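Local coordinates for coenzyme Q-binding protein COQ10 START domain-containing protein (Thermus thermophilus, PDB 2D4R) that is of unknown function but probably binds a lipid-like or other hydrophobic ligand, as a putative member of the START domain superfamily, at residues R5-I10 against G99-L104; R48-A53 against R61-E66; D83-E88 against E109-I114. All blocks are in the same frame, centred on the assembly; numbering follows the deposited sequence.

Interaction 1: R5-I10 against G99-L104; sequences RAERYI and GTRVVL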
loop_
_atom_site.group_PDB
_atom_site.type_symbol
_atom_site.label_atom_id
_atom_site.label_comp_id
_atom_site.label_asym_id
_atom_site.label_seq_id
_atom_site.Cartn_x
_atom_site.Cartn_y
_atom_site.Cartn_z
ATOM N N ARG A 5 8.156 -6.910 2.073
ATOM C CA ARG A 5 7.587 -7.052 0.740
ATOM C C ARG A 5 6.580 -8.176 0.701
ATOM O O ARG A 5 6.806 -9.247 1.262
ATOM C CB ARG A 5 8.682 -7.317 -0.280
ATOM C CG ARG A 5 9.576 -8.458 0.086
ATOM C CD ARG A 5 9.162 -9.690 -0.672
ATOM N NE ARG A 5 9.045 -9.424 -2.103
ATOM C CZ ARG A 5 8.710 -10.349 -2.996
ATOM N NH1 ARG A 5 8.620 -10.041 -4.285
ATOM N NH2 ARG A 5 8.463 -11.586 -2.585
ATOM N N ALA A 6 5.458 -7.913 0.044
ATOM C CA ALA A 6 4.419 -8.906 -0.119
ATOM C C ALA A 6 4.248 -9.150 -1.610
ATOM O O ALA A 6 4.531 -8.268 -2.426
ATOM C CB ALA A 6 3.124 -8.405 0.488
ATOM N N GLU A 7 3.787 -10.350 -1.951
ATOM C CA GLU A 7 3.644 -10.792 -3.334
ATOM C C GLU A 7 2.317 -11.532 -3.419
ATOM O O GLU A 7 2.003 -12.350 -2.557
ATOM C CB GLU A 7 4.800 -11.735 -3.685
ATOM C CG GLU A 7 5.016 -12.009 -5.161
ATOM C CD GLU A 7 6.318 -12.752 -5.418
ATOM O OE1 GLU A 7 6.436 -13.919 -4.983
ATOM O OE2 GLU A 7 7.228 -12.169 -6.049
ATOM N N ARG A 8 1.526 -11.245 -4.444
ATOM C CA ARG A 8 0.214 -11.860 -4.534
ATOM C C ARG A 8 -0.249 -11.982 -5.984
ATOM O O ARG A 8 -0.097 -11.041 -6.783
ATOM C CB ARG A 8 -0.792 -11.043 -3.718
ATOM C CG ARG A 8 -2.141 -11.709 -3.511
ATOM C CD ARG A 8 -2.909 -10.989 -2.427
ATOM N NE ARG A 8 -4.233 -11.550 -2.191
ATOM C CZ ARG A 8 -4.476 -12.566 -1.373
ATOM N NH1 ARG A 8 -5.718 -13.009 -1.212
ATOM N NH2 ARG A 8 -3.477 -13.148 -0.723
ATOM N N TYR A 9 -0.809 -13.147 -6.317
ATOM C CA TYR A 9 -1.338 -13.393 -7.655
ATOM C C TYR A 9 -2.815 -13.018 -7.734
ATOM O O TYR A 9 -3.618 -13.463 -6.912
ATOM C CB TYR A 9 -1.170 -14.867 -8.041
ATOM C CG TYR A 9 -1.866 -15.206 -9.334
ATOM C CD1 TYR A 9 -1.299 -14.854 -10.560
ATOM C CD2 TYR A 9 -3.128 -15.812 -9.335
ATOM C CE1 TYR A 9 -1.974 -15.084 -11.754
ATOM C CE2 TYR A 9 -3.809 -16.050 -10.529
ATOM C CZ TYR A 9 -3.226 -15.678 -11.734
ATOM O OH TYR A 9 -3.903 -15.865 -12.915
ATOM N N ILE A 10 -3.168 -12.200 -8.723
ATOM C CA ILE A 10 -4.563 -11.814 -8.918
ATOM C C ILE A 10 -5.076 -12.184 -10.315
ATOM O O ILE A 10 -4.512 -11.786 -11.328
ATOM C CB ILE A 10 -4.749 -10.302 -8.670
ATOM C CG1 ILE A 10 -4.492 -10.003 -7.184
ATOM C CG2 ILE A 10 -6.155 -9.862 -9.070
ATOM C CD1 ILE A 10 -4.553 -8.529 -6.806
ATOM N N GLY A 99 -3.222 -13.189 -15.852
ATOM C CA GLY A 99 -3.371 -12.661 -14.511
ATOM C C GLY A 99 -2.184 -11.820 -14.121
ATOM O O GLY A 99 -1.294 -11.576 -14.930
ATOM N N THR A 100 -2.171 -11.392 -12.867
ATOM C CA THR A 100 -1.209 -10.416 -12.396
ATOM C C THR A 100 -0.461 -10.890 -11.154
ATOM O O THR A 100 -1.067 -11.274 -10.160
ATOM C CB THR A 100 -1.920 -9.096 -12.058
ATOM O OG1 THR A 100 -2.673 -8.665 -13.193
ATOM C CG2 THR A 100 -0.910 -8.020 -11.691
ATOM N N ARG A 101 0.864 -10.859 -11.210
ATOM C CA ARG A 101 1.643 -10.991 -9.991
ATOM C C ARG A 101 1.932 -9.590 -9.453
ATOM O O ARG A 101 2.731 -8.834 -10.028
ATOM C CB ARG A 101 2.950 -11.728 -10.268
ATOM C CG ARG A 101 3.804 -11.897 -9.024
ATOM C CD ARG A 101 4.206 -13.335 -8.805
ATOM N NE ARG A 101 4.001 -13.737 -7.419
ATOM C CZ ARG A 101 2.995 -14.499 -7.001
ATOM N NH1 ARG A 101 2.885 -14.813 -5.714
ATOM N NH2 ARG A 101 2.101 -14.958 -7.869
ATOM N N VAL A 102 1.263 -9.240 -8.357
ATOM C CA VAL A 102 1.447 -7.935 -7.746
ATOM C C VAL A 102 2.532 -8.002 -6.680
ATOM O O VAL A 102 2.497 -8.865 -5.794
ATOM C CB VAL A 102 0.128 -7.416 -7.123
ATOM C CG1 VAL A 102 0.344 -6.050 -6.493
ATOM C CG2 VAL A 102 -0.944 -7.308 -8.197
ATOM N N VAL A 103 3.501 -7.097 -6.782
ATOM C CA VAL A 103 4.595 -7.037 -5.821
ATOM C C VAL A 103 4.623 -5.696 -5.098
ATOM O O VAL A 103 4.703 -4.640 -5.722
ATOM C CB VAL A 103 5.952 -7.246 -6.503
ATOM C CG1 VAL A 103 7.042 -7.388 -5.447
ATOM C CG2 VAL A 103 5.890 -8.461 -7.415
ATOM N N LEU A 104 4.561 -5.752 -3.775
ATOM C CA LEU A 104 4.536 -4.546 -2.961
ATOM C C LEU A 104 5.737 -4.502 -2.025
ATOM O O LEU A 104 5.901 -5.365 -1.162
ATOM C CB LEU A 104 3.241 -4.488 -2.143
ATOM C CG LEU A 104 3.099 -3.341 -1.144
ATOM C CD1 LEU A 104 3.349 -2.018 -1.842
ATOM C CD2 LEU A 104 1.706 -3.375 -0.525
#
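E7 and R101, diagonal neighbours on one face of the ladder, cross at about a right angle, forming a salt bridge between E7 OE1 and R101 NE at 3.4 Å. The E7 carboxyl group sits at the edge of the guanidinium, in its plane, yet the two flat groups are turned 78° from each other. One face of the same guanidinium lies over the backbone of R8. R5 adds a second cation: its NH1 donates to E7 OE2 at 3.1 Å, arriving from above the carboxylate plane, so E7 is shared between two arginines. R101 reaches this place with CG anti to the backbone N (chi1 -180°) and bends farther out, which also brings its NH2 within 3.3 Å of Y9 CB; that NH2 is paired in turn with E96. The Y9 ring runs back alongside G99, whose lack of a side chain lets Y9 OH come within 3.6 Å of G99 CA.

Beneath this polar layer, six backbone bonds join A6 with L104, R8 with V102 and I10 with T100 as antiparallel hydrogen-bonded pairs; the I10 N to T100 O bond measures 2.7 Å. The other face carries A6, R8, I10, T100, V102 and L104, and there I10 CD1 meets V102 CG2 at 4.1 Å. T100 OG1 is held by A12 O. This face is covered by helix 120-144, with A6 on V131 and V102 on L135, and by V17 of helix 14-22, as in the helix-grip fold of START domains, while strand 86-95 flanks strand 100-109 on the side away from strand 3-10.

Interaction 2: R48-A53 against R61-E66; sequences RSRWVA and RWLEEE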
loop_
_atom_site.group_PDB
_atom_site.type_symbol
_atom_site.label_atom_id
_atom_site.label_comp_id
_atom_site.label_asym_id
_atom_site.label_seq_id
_atom_site.Cartn_x
_atom_site.Cartn_y
_atom_site.Cartn_z
ATOM N N ARG A 48 -1.614 12.837 -3.954
ATOM C CA ARG A 48 -1.244 12.887 -2.549
ATOM C C ARG A 48 -2.440 12.385 -1.749
ATOM O O ARG A 48 -3.588 12.726 -2.049
ATOM C CB ARG A 48 -0.871 14.322 -2.126
ATOM C CG ARG A 48 -0.257 14.389 -0.719
ATOM C CD ARG A 48 0.138 15.814 -0.277
ATOM N NE ARG A 48 1.285 16.308 -1.029
ATOM C CZ ARG A 48 1.194 17.153 -2.051
ATOM N NH1 ARG A 48 0.006 17.602 -2.427
ATOM N NH2 ARG A 48 2.283 17.520 -2.715
ATOM N N SER A 49 -2.180 11.566 -0.738
ATOM C CA SER A 49 -3.264 10.960 0.014
ATOM C C SER A 49 -2.962 10.916 1.510
ATOM O O SER A 49 -1.801 10.839 1.917
ATOM C CB SER A 49 -3.520 9.548 -0.504
ATOM O OG SER A 49 -2.364 8.748 -0.355
ATOM N N ARG A 50 -4.016 10.969 2.318
ATOM C CA ARG A 50 -3.887 10.946 3.774
ATOM C C ARG A 50 -4.378 9.600 4.310
ATOM O O ARG A 50 -5.541 9.254 4.165
ATOM C CB ARG A 50 -4.705 12.090 4.398
ATOM C CG ARG A 50 -4.703 12.120 5.936
ATOM C CD ARG A 50 -5.542 13.278 6.499
ATOM N NE ARG A 50 -5.452 14.509 5.703
ATOM C CZ ARG A 50 -4.558 15.479 5.899
ATOM N NH1 ARG A 50 -3.660 15.376 6.871
ATOM N NH2 ARG A 50 -4.561 16.556 5.120
ATOM N N TRP A 51 -3.475 8.844 4.919
ATOM C CA TRP A 51 -3.821 7.530 5.447
ATOM C C TRP A 51 -3.966 7.573 6.972
ATOM O O TRP A 51 -3.194 8.236 7.672
ATOM C CB TRP A 51 -2.750 6.491 5.061
ATOM C CG TRP A 51 -2.628 6.203 3.565
ATOM C CD1 TRP A 51 -2.364 7.105 2.578
ATOM C CD2 TRP A 51 -2.740 4.919 2.911
ATOM N NE1 TRP A 51 -2.302 6.474 1.361
ATOM C CE2 TRP A 51 -2.528 5.134 1.535
ATOM C CE3 TRP A 51 -3.001 3.615 3.360
ATOM C CZ2 TRP A 51 -2.569 4.090 0.594
ATOM C CZ3 TRP A 51 -3.043 2.580 2.428
ATOM C CH2 TRP A 51 -2.827 2.828 1.061
ATOM N N VAL A 52 -4.967 6.862 7.477
ATOM C CA VAL A 52 -4.986 6.471 8.873
ATOM C C VAL A 52 -5.174 4.972 8.946
ATOM O O VAL A 52 -6.163 4.441 8.456
ATOM C CB VAL A 52 -6.136 7.156 9.666
ATOM C CG1 VAL A 52 -6.128 6.648 11.115
ATOM C CG2 VAL A 52 -5.982 8.672 9.633
ATOM N N ALA A 53 -4.212 4.299 9.563
ATOM C CA ALA A 53 -4.252 2.855 9.703
ATOM C C ALA A 53 -4.297 2.500 11.180
ATOM O O ALA A 53 -3.898 3.294 12.044
ATOM C CB ALA A 53 -3.013 2.221 9.033
ATOM N N ARG A 61 -0.839 7.562 11.447
ATOM C CA ARG A 61 -1.331 8.512 10.454
ATOM C C ARG A 61 -0.169 9.033 9.613
ATOM O O ARG A 61 0.874 9.404 10.143
ATOM C CB ARG A 61 -2.003 9.708 11.144
ATOM C CG ARG A 61 -3.083 9.354 12.132
ATOM C CD ARG A 61 -3.370 10.516 13.066
ATOM N NE ARG A 61 -3.014 10.188 14.447
ATOM C CZ ARG A 61 -3.878 10.143 15.460
ATOM N NH1 ARG A 61 -5.162 10.412 15.252
ATOM N NH2 ARG A 61 -3.460 9.816 16.679
ATOM N N TRP A 62 -0.345 9.067 8.298
ATOM C CA TRP A 62 0.660 9.696 7.464
ATOM C C TRP A 62 0.069 10.273 6.187
ATOM O O TRP A 62 -1.033 9.904 5.766
ATOM C CB TRP A 62 1.791 8.707 7.137
ATOM C CG TRP A 62 1.421 7.615 6.193
ATOM C CD1 TRP A 62 1.713 7.551 4.849
ATOM C CD2 TRP A 62 0.735 6.395 6.510
ATOM N NE1 TRP A 62 1.258 6.366 4.318
ATOM C CE2 TRP A 62 0.656 5.636 5.311
ATOM C CE3 TRP A 62 0.180 5.864 7.692
ATOM C CZ2 TRP A 62 0.053 4.376 5.263
ATOM C CZ3 TRP A 62 -0.418 4.609 7.641
ATOM C CH2 TRP A 62 -0.475 3.876 6.430
ATOM N N LEU A 63 0.804 11.202 5.586
ATOM C CA LEU A 63 0.492 11.653 4.247
ATOM C C LEU A 63 1.413 10.912 3.289
ATOM O O LEU A 63 2.543 10.596 3.635
ATOM C CB LEU A 63 0.681 13.169 4.148
ATOM C CG LEU A 63 -0.401 13.937 4.932
ATOM C CD1 LEU A 63 0.110 15.305 5.361
ATOM C CD2 LEU A 63 -1.649 14.085 4.070
ATOM N N GLU A 64 0.913 10.613 2.095
ATOM C CA GLU A 64 1.646 9.784 1.152
ATOM C C GLU A 64 1.568 10.383 -0.236
ATOM O O GLU A 64 0.499 10.772 -0.694
ATOM C CB GLU A 64 1.073 8.364 1.130
ATOM C CG GLU A 64 1.924 7.362 0.354
ATOM C CD GLU A 64 1.344 5.961 0.381
ATOM O OE1 GLU A 64 0.772 5.527 -0.639
ATOM O OE2 GLU A 64 1.453 5.297 1.427
ATOM N N GLU A 65 2.711 10.455 -0.897
ATOM C CA GLU A 65 2.760 10.880 -2.282
ATOM C C GLU A 65 3.020 9.643 -3.141
ATOM O O GLU A 65 3.985 8.904 -2.923
ATOM C CB GLU A 65 3.871 11.940 -2.481
ATOM C CG GLU A 65 3.724 13.193 -1.565
ATOM C CD GLU A 65 4.633 14.385 -1.937
ATOM O OE1 GLU A 65 5.737 14.178 -2.485
ATOM O OE2 GLU A 65 4.242 15.544 -1.667
ATOM N N GLU A 66 2.144 9.400 -4.105
ATOM C CA GLU A 66 2.388 8.334 -5.065
ATOM C C GLU A 66 2.534 8.863 -6.482
ATOM O O GLU A 66 1.769 9.715 -6.936
ATOM C CB GLU A 66 1.279 7.273 -5.004
ATOM C CG GLU A 66 -0.113 7.808 -4.828
ATOM C CD GLU A 66 -0.568 7.753 -3.385
ATOM O OE1 GLU A 66 -1.311 8.661 -2.959
ATOM O OE2 GLU A 66 -0.181 6.799 -2.677
#
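W51 lays its CB over the middle of the six-membered ring of W62, 3.5 Å from the centroid and only 11° off the ring normal, a clear CH-pi contact. The indoles themselves are nearly parallel, with planes at 18°, but slid apart, so their five-membered rings barely overlap. W62 is brought under its neighbour by a CG set between its own backbone N and carbonyl carbon (chi1 71°), and the far rim of its ring meets A53 CB edge-on. Its NE1 then points along the ring plane to E64 OE2, 3.1 Å away, in an almost straight bond. E64 OE2 also lies over the rim of one face of W51, the carboxylate tilted against the ring. From W51, NE1 reaches S49 OG at 2.8 Å, and that hydroxyl donates to the syn lone pair of E66 OE1, which T47 OG1 also meets.

The opposite face of this hairpin has a different character. R48 grips E65 side-on, NE and NH2 both closing on OE2, the latter at 3.0 Å, while R50 folds its guanidinium over L63 so that CD2 stands above its centre.

The buried face, which L24 of helix 24-27 and Y87 also touch, thus combines aromatic rings with acids in a chain of hydrogen bonds. E64 OE1 and E66 OE2 approach to 2.6 Å, a closeness consistent with one of these two buried acids being protonated.

Interaction 3: D83-E88 against E109-I114; sequences DFDRYE and ELTIPI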
loop_
_atom_site.group_PDB
_atom_site.type_symbol
_atom_site.label_atom_id
_atom_site.label_comp_id
_atom_site.label_asym_id
_atom_site.label_seq_id
_atom_site.Cartn_x
_atom_site.Cartn_y
_atom_site.Cartn_z
ATOM N N ASP A 83 3.534 9.993 10.811
ATOM C CA ASP A 83 4.094 9.297 11.968
ATOM C C ASP A 83 5.388 8.522 11.680
ATOM O O ASP A 83 6.185 8.282 12.581
ATOM C CB ASP A 83 3.044 8.339 12.550
ATOM C CG ASP A 83 1.880 9.068 13.219
ATOM O OD1 ASP A 83 1.971 10.295 13.442
ATOM O OD2 ASP A 83 0.873 8.397 13.526
ATOM N N PHE A 84 5.586 8.121 10.434
ATOM C CA PHE A 84 6.819 7.436 10.048
ATOM C C PHE A 84 7.919 8.458 9.729
ATOM O O PHE A 84 7.649 9.518 9.160
ATOM C CB PHE A 84 6.585 6.554 8.814
ATOM C CG PHE A 84 5.684 5.356 9.057
ATOM C CD1 PHE A 84 4.328 5.403 8.723
ATOM C CD2 PHE A 84 6.197 4.173 9.587
ATOM C CE1 PHE A 84 3.500 4.293 8.912
ATOM C CE2 PHE A 84 5.372 3.051 9.778
ATOM C CZ PHE A 84 4.028 3.111 9.443
ATOM N N ASP A 85 9.152 8.142 10.096
ATOM C CA ASP A 85 10.285 8.923 9.626
ATOM C C ASP A 85 10.488 8.616 8.166
ATOM O O ASP A 85 10.934 9.463 7.388
ATOM C CB ASP A 85 11.547 8.561 10.390
ATOM C CG ASP A 85 11.417 8.821 11.878
ATOM O OD1 ASP A 85 11.976 8.022 12.655
ATOM O OD2 ASP A 85 10.758 9.813 12.267
ATOM N N ARG A 86 10.152 7.392 7.793
ATOM C CA ARG A 86 10.284 6.963 6.416
ATOM C C ARG A 86 9.181 5.962 6.096
ATOM O O ARG A 86 8.919 5.035 6.869
ATOM C CB ARG A 86 11.663 6.338 6.218
ATOM C CG ARG A 86 11.999 5.915 4.810
ATOM C CD ARG A 86 13.408 5.333 4.785
ATOM N NE ARG A 86 13.941 5.193 3.437
ATOM C CZ ARG A 86 15.108 4.626 3.148
ATOM N NH1 ARG A 86 15.876 4.138 4.116
ATOM N NH2 ARG A 86 15.510 4.555 1.886
ATOM N N TYR A 87 8.517 6.175 4.965
ATOM C CA TYR A 87 7.498 5.259 4.493
ATOM C C TYR A 87 7.409 5.339 2.976
ATOM O O TYR A 87 6.799 6.251 2.421
ATOM C CB TYR A 87 6.157 5.615 5.108
ATOM C CG TYR A 87 5.077 4.581 4.882
ATOM C CD1 TYR A 87 4.758 3.647 5.873
ATOM C CD2 TYR A 87 4.332 4.575 3.709
ATOM C CE1 TYR A 87 3.709 2.746 5.696
ATOM C CE2 TYR A 87 3.284 3.674 3.516
ATOM C CZ TYR A 87 2.974 2.766 4.508
ATOM O OH TYR A 87 1.929 1.879 4.302
ATOM N N GLU A 88 8.016 4.367 2.308
ATOM C CA GLU A 88 8.196 4.452 0.869
ATOM C C GLU A 88 8.364 3.077 0.227
ATOM O O GLU A 88 8.713 2.086 0.896
ATOM C CB GLU A 88 9.424 5.312 0.552
ATOM C CG GLU A 88 10.740 4.685 0.993
ATOM C CD GLU A 88 11.936 5.583 0.740
ATOM O OE1 GLU A 88 12.530 6.059 1.725
ATOM O OE2 GLU A 88 12.287 5.820 -0.436
ATOM N N GLU A 109 10.620 3.513 8.452
ATOM C CA GLU A 109 11.330 3.725 9.701
ATOM C C GLU A 109 10.408 4.407 10.686
ATOM O O GLU A 109 9.828 5.450 10.395
ATOM C CB GLU A 109 12.591 4.562 9.477
ATOM C CG GLU A 109 13.746 3.774 8.855
ATOM C CD GLU A 109 14.903 4.667 8.430
ATOM O OE1 GLU A 109 15.594 4.314 7.445
ATOM O OE2 GLU A 109 15.119 5.717 9.086
ATOM N N LEU A 110 10.271 3.789 11.855
ATOM C CA LEU A 110 9.375 4.256 12.892
ATOM C C LEU A 110 10.186 4.424 14.171
ATOM O O LEU A 110 10.577 3.430 14.773
ATOM C CB LEU A 110 8.302 3.203 13.119
ATOM C CG LEU A 110 6.821 3.533 13.002
ATOM C CD1 LEU A 110 6.064 2.457 13.750
ATOM C CD2 LEU A 110 6.508 4.895 13.586
ATOM N N THR A 111 10.445 5.656 14.599
ATOM C CA THR A 111 11.142 5.845 15.866
ATOM C C THR A 111 10.202 5.719 17.057
ATOM O O THR A 111 9.197 6.424 17.155
ATOM C CB THR A 111 11.875 7.216 15.967
ATOM O OG1 THR A 111 10.987 8.281 15.626
ATOM C CG2 THR A 111 13.087 7.242 15.077
ATOM N N ILE A 112 10.548 4.802 17.957
ATOM C CA ILE A 112 9.788 4.535 19.173
ATOM C C ILE A 112 10.662 4.814 20.387
ATOM O O ILE A 112 11.706 4.185 20.562
ATOM C CB ILE A 112 9.325 3.066 19.223
ATOM C CG1 ILE A 112 8.033 2.893 18.421
ATOM C CG2 ILE A 112 9.071 2.626 20.656
ATOM C CD1 ILE A 112 8.208 2.932 16.934
ATOM N N PRO A 113 10.251 5.766 21.240
ATOM C CA PRO A 113 11.040 6.091 22.432
ATOM C C PRO A 113 11.309 4.843 23.297
ATOM O O PRO A 113 10.384 4.116 23.632
ATOM C CB PRO A 113 10.180 7.146 23.145
ATOM C CG PRO A 113 9.370 7.755 22.057
ATOM C CD PRO A 113 9.058 6.622 21.124
ATOM N N ILE A 114 12.582 4.580 23.607
ATOM C CA ILE A 114 13.006 3.496 24.514
ATOM C C ILE A 114 12.939 2.054 23.981
ATOM O O ILE A 114 13.867 1.261 24.185
ATOM C CB ILE A 114 12.211 3.499 25.838
ATOM C CG1 ILE A 114 12.460 4.793 26.607
ATOM C CG2 ILE A 114 12.626 2.296 26.697
ATOM C CD1 ILE A 114 11.639 4.888 27.878
HETATM O O HOH W 1 8.886 8.139 13.360
#
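E109 O accepts from two successive backbone nitrogens, D85 N at 2.8 Å and R86 N at 3.3 Å, and the strand pair is completed by E109 N bonding to R86 O at 2.8 Å. Over this backbone pairing the R86 chain, extended from CG to NE, carries NH1 to 3.3 Å from E109 OE1, a salt bridge whose hydrogen bond is weak. The oxygen lies at the edge of the guanidinium, near its plane, although the carboxylate is turned 83° against it.

Because D85 and R86 both face the single residue E109, the geometry is that of a classic beta bulge, placed where strand 86-95 begins and strand 100-109 gives way to the loop leading to helix 120-144. Beyond it the chains diverge, and a water bridges them by donating to D83 O at 2.8 Å and accepting from T111 N.

Packing takes over on the other side of the backbone. L110 crosses the F84 ring obliquely, CG resting 3.5 Å from F84 CD2, while its CD2 lies against D83 O. An alanine here would remove CG and both methyls, and would probably leave that side of the F84 ring without its neighbour and freer to shift. Y87 CD1 stands over one face of the F84 ring, and V60 of strand 58-69 touches its side chain too.

In the fold
The three contacts sample one antiparallel sheet, and their chemistry follows their position in it. Interaction 1, partly buried, joins the outermost strand 3-10 to strand 100-109, with arginines and a glutamate on one face and a mostly apolar face against the helices; interaction 2, also partly buried and about 22 Å away between centres, ties a hairpin whose inner face holds buried tryptophans and acids. Interaction 3 lies at the surface, at the far end of strand 100-109, where regular pairing gives out and water enters. Interactions 1 and 3 therefore share strand 100-109, whereas interactions 2 and 3 touch directly: R61 O and D83 N lie 2.8 Å apart, a probable hydrogen bond, and W62 packs on Y87 and F84.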